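Long-range contact in RNA-dependent RNA Polymerase (Bombyx mori cytoplasmic polyhedrosis virus, PDB 6TZ0), which synthesises viral RNA on an RNA template, making plus strands in conservative transcription and complementary minus strands during genome replication: residues K429-V438 with W445-F456. Residues are numbered along the deposited sequence; the frame is centred on the assembly and turned at random.
Sequences KLTEIEKLEV and WSNSRIVMQAVF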
# COMPACT_ATOMS: atom_id res chain seq x y z
N LYS A 429 5.08 6.74 -2.10
CA LYS A 429 5.16 8.19 -2.26
C LYS A 429 4.74 8.80 -0.93
O LYS A 429 4.06 8.15 -0.12
CB LYS A 429 4.25 8.64 -3.42
CG LYS A 429 4.42 10.07 -3.90
CD LYS A 429 5.78 10.26 -4.52
CE LYS A 429 5.89 9.53 -5.85
NZ LYS A 429 7.21 9.79 -6.48
N LEU A 430 5.16 10.04 -0.69
CA LEU A 430 4.69 10.81 0.45
C LEU A 430 3.38 11.54 0.18
O LEU A 430 3.01 12.42 0.96
CB LEU A 430 5.75 11.82 0.88
CG LEU A 430 7.02 11.29 1.55
CD1 LEU A 430 8.02 12.40 1.74
CD2 LEU A 430 6.66 10.67 2.88
N THR A 431 2.72 11.25 -0.95
CA THR A 431 1.38 11.68 -1.40
C THR A 431 1.29 13.15 -1.79
O THR A 431 0.30 13.56 -2.40
CB THR A 431 0.28 11.38 -0.36
OG1 THR A 431 0.47 12.19 0.81
CG2 THR A 431 0.28 9.92 0.03
N GLU A 432 2.33 13.93 -1.49
CA GLU A 432 2.38 15.36 -1.79
C GLU A 432 3.81 15.82 -1.59
O GLU A 432 4.58 15.21 -0.83
CB GLU A 432 1.43 16.17 -0.91
CG GLU A 432 1.76 16.16 0.57
CD GLU A 432 0.73 16.89 1.40
OE1 GLU A 432 -0.26 17.38 0.83
OE2 GLU A 432 0.91 16.96 2.64
N ILE A 433 4.16 16.90 -2.27
CA ILE A 433 5.50 17.47 -2.17
C ILE A 433 5.58 18.31 -0.92
O ILE A 433 4.75 19.20 -0.70
CB ILE A 433 5.82 18.28 -3.43
CG1 ILE A 433 5.78 17.36 -4.65
CG2 ILE A 433 7.16 18.96 -3.29
CD1 ILE A 433 5.67 18.08 -5.96
N GLU A 434 6.58 18.04 -0.08
CA GLU A 434 6.69 18.68 1.22
C GLU A 434 7.98 19.46 1.34
O GLU A 434 8.95 19.22 0.62
CB GLU A 434 6.61 17.66 2.35
CG GLU A 434 5.25 17.00 2.49
CD GLU A 434 5.20 16.02 3.64
OE1 GLU A 434 6.26 15.75 4.25
OE2 GLU A 434 4.10 15.51 3.94
N LYS A 435 7.98 20.41 2.28
CA LYS A 435 9.14 21.24 2.55
C LYS A 435 10.10 20.51 3.48
O LYS A 435 9.67 19.82 4.41
CB LYS A 435 8.68 22.56 3.17
CG LYS A 435 9.75 23.58 3.42
CD LYS A 435 9.12 24.88 3.90
CE LYS A 435 8.57 24.73 5.31
NZ LYS A 435 8.05 26.02 5.84
N LEU A 436 11.40 20.65 3.23
CA LEU A 436 12.43 19.87 3.91
C LEU A 436 13.44 20.82 4.54
O LEU A 436 14.35 21.30 3.85
CB LEU A 436 13.10 18.91 2.94
CG LEU A 436 12.19 17.91 2.23
CD1 LEU A 436 12.98 17.02 1.28
CD2 LEU A 436 11.41 17.10 3.22
N GLU A 437 13.30 21.09 5.83
CA GLU A 437 14.21 21.96 6.57
C GLU A 437 14.68 21.27 7.84
O GLU A 437 13.92 20.54 8.47
CB GLU A 437 13.55 23.31 6.90
CG GLU A 437 12.29 23.22 7.74
CD GLU A 437 11.73 24.57 8.10
OE1 GLU A 437 12.34 25.59 7.72
OE2 GLU A 437 10.67 24.62 8.77
N VAL A 438 15.95 21.48 8.20
CA VAL A 438 16.54 20.85 9.38
C VAL A 438 17.00 21.89 10.39
O VAL A 438 16.47 21.98 11.49
CB VAL A 438 17.70 19.91 8.99
CG1 VAL A 438 18.22 19.23 10.23
CG2 VAL A 438 17.26 18.89 7.99
N TRP A 445 12.32 20.69 -1.97
CA TRP A 445 10.91 20.32 -2.06
C TRP A 445 10.85 18.99 -2.78
O TRP A 445 11.31 18.88 -3.92
CB TRP A 445 10.11 21.38 -2.81
CG TRP A 445 9.91 22.65 -2.07
CD1 TRP A 445 10.72 23.74 -2.08
CD2 TRP A 445 8.78 23.00 -1.27
NE1 TRP A 445 10.19 24.74 -1.31
CE2 TRP A 445 9.00 24.31 -0.80
CE3 TRP A 445 7.62 22.33 -0.89
CZ2 TRP A 445 8.10 24.96 0.04
CZ3 TRP A 445 6.72 22.98 -0.06
CH2 TRP A 445 6.97 24.28 0.39
N SER A 446 10.29 17.98 -2.12
CA SER A 446 10.27 16.65 -2.71
C SER A 446 9.13 15.85 -2.09
O SER A 446 8.61 16.19 -1.03
CB SER A 446 11.60 15.93 -2.50
OG SER A 446 11.57 14.65 -3.11
N ASN A 447 8.77 14.77 -2.77
CA ASN A 447 7.80 13.81 -2.26
C ASN A 447 8.35 12.40 -2.20
O ASN A 447 7.59 11.47 -1.91
CB ASN A 447 6.52 13.84 -3.11
CG ASN A 447 6.79 13.63 -4.59
OD1 ASN A 447 7.92 13.44 -5.02
ND2 ASN A 447 5.72 13.64 -5.37
N SER A 448 9.63 12.20 -2.47
CA SER A 448 10.23 10.88 -2.38
C SER A 448 10.73 10.64 -0.96
O SER A 448 11.19 11.55 -0.28
CB SER A 448 11.39 10.74 -3.36
OG SER A 448 12.46 11.56 -2.96
N ARG A 449 10.64 9.38 -0.53
CA ARG A 449 11.09 9.03 0.81
C ARG A 449 12.60 9.02 0.91
O ARG A 449 13.15 9.22 2.00
CB ARG A 449 10.51 7.68 1.21
CG ARG A 449 9.03 7.72 1.43
CD ARG A 449 8.52 6.41 1.96
NE ARG A 449 7.08 6.47 2.18
CZ ARG A 449 6.51 6.91 3.29
NH1 ARG A 449 7.25 7.33 4.30
NH2 ARG A 449 5.19 6.93 3.41
N ILE A 450 13.30 8.82 -0.20
CA ILE A 450 14.75 8.71 -0.12
C ILE A 450 15.42 10.08 -0.04
O ILE A 450 16.44 10.24 0.63
CB ILE A 450 15.28 7.84 -1.28
CG1 ILE A 450 16.70 7.38 -1.01
CG2 ILE A 450 15.16 8.53 -2.62
CD1 ILE A 450 16.81 6.44 0.17
N VAL A 451 14.82 11.12 -0.63
CA VAL A 451 15.35 12.47 -0.44
C VAL A 451 15.01 12.98 0.96
O VAL A 451 15.83 13.65 1.60
CB VAL A 451 14.83 13.40 -1.56
CG1 VAL A 451 15.18 14.85 -1.30
CG2 VAL A 451 15.44 12.99 -2.87
N MET A 452 13.82 12.63 1.45
CA MET A 452 13.44 12.92 2.83
C MET A 452 14.38 12.24 3.83
O MET A 452 14.72 12.82 4.86
CB MET A 452 12.00 12.47 3.04
CG MET A 452 11.43 12.52 4.45
SD MET A 452 11.15 14.10 5.24
CE MET A 452 10.94 13.57 6.94
N GLN A 453 14.84 11.03 3.51
CA GLN A 453 15.78 10.35 4.39
C GLN A 453 17.18 10.93 4.26
O GLN A 453 17.93 10.98 5.24
CB GLN A 453 15.77 8.85 4.08
CG GLN A 453 16.68 8.01 4.94
CD GLN A 453 16.30 8.04 6.40
OE1 GLN A 453 15.13 7.94 6.75
NE2 GLN A 453 17.28 8.21 7.26
N ALA A 454 17.55 11.40 3.07
CA ALA A 454 18.85 12.02 2.88
C ALA A 454 18.93 13.40 3.54
O ALA A 454 20.02 13.85 3.89
CB ALA A 454 19.17 12.13 1.40
N VAL A 455 17.80 14.07 3.72
CA VAL A 455 17.80 15.39 4.33
C VAL A 455 17.96 15.30 5.84
O VAL A 455 18.80 15.99 6.44
CB VAL A 455 16.53 16.16 3.91
CG1 VAL A 455 16.30 17.35 4.79
CG2 VAL A 455 16.68 16.66 2.49
N PHE A 456 17.20 14.42 6.48
CA PHE A 456 17.23 14.26 7.93
C PHE A 456 18.13 13.12 8.38
O PHE A 456 17.84 12.46 9.38
CB PHE A 456 15.82 14.05 8.47
CG PHE A 456 14.93 15.24 8.32
CD1 PHE A 456 14.99 16.27 9.22
CD2 PHE A 456 14.05 15.32 7.26
CE1 PHE A 456 14.17 17.37 9.08
CE2 PHE A 456 13.23 16.41 7.11
CZ PHE A 456 13.29 17.43 8.02
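E434 pairs with S446 in a two-stranded antiparallel β-hairpin, and L436, two residues on, reaches the helix that follows the second strand, within the central polymerase domain and away from the annotated nucleotide and magnesium sites. E434 and S446 form a hydrogen-bonded pair: E434 N gives a nearly straight bond to S446 O (2.9 Å, 175°), and S446 N returns one to E434 O.

The tight side faces helix 449-455, which runs roughly along strand 434-437, 21° between their directions. Here L436, buried and branched, suits a place between several partners: its CD1 reaches V451 CG1 and V455 CG2, while CD2 lies 3.6 Å from M452 SD and near the edge of the F456 ring. The M452 chain bends at chi2 (68°), which brings SD against that methyl. Farther along, V438 CG2 packs 3.7 Å from V455 CG1. Helix 927-937 covers V455 from another side.

The face of the hairpin that carries K435 and W445 lies toward solvent: K435 and I433 are exposed and W445 partly so. K435 lays its aliphatic stem across W445 in a CH-π contact, CB 3.9 Å from the centroid of the six-membered ring and over its face. Lysine suits this place, its methylenes covering the ring while the amine leads away into the exposed side. I433 CG2 lies at the edge of the indole, near its plane, and touches W445 CB (3.8 Å).

Where strand becomes helix, S446 OG accepts from S448 N in an ST turn, and S448 N-caps the helix with a weak bond from V451 N; S446 OG also bonds the backbone O of S980, and S448 OG the hydroxyl of S980. L430 N bonds N447 O at 3.1 Å, and R449, its guanidinium held by L492 and N494, offers one flat face to L430 CD2, which lies 3.7 Å from R449 NH1.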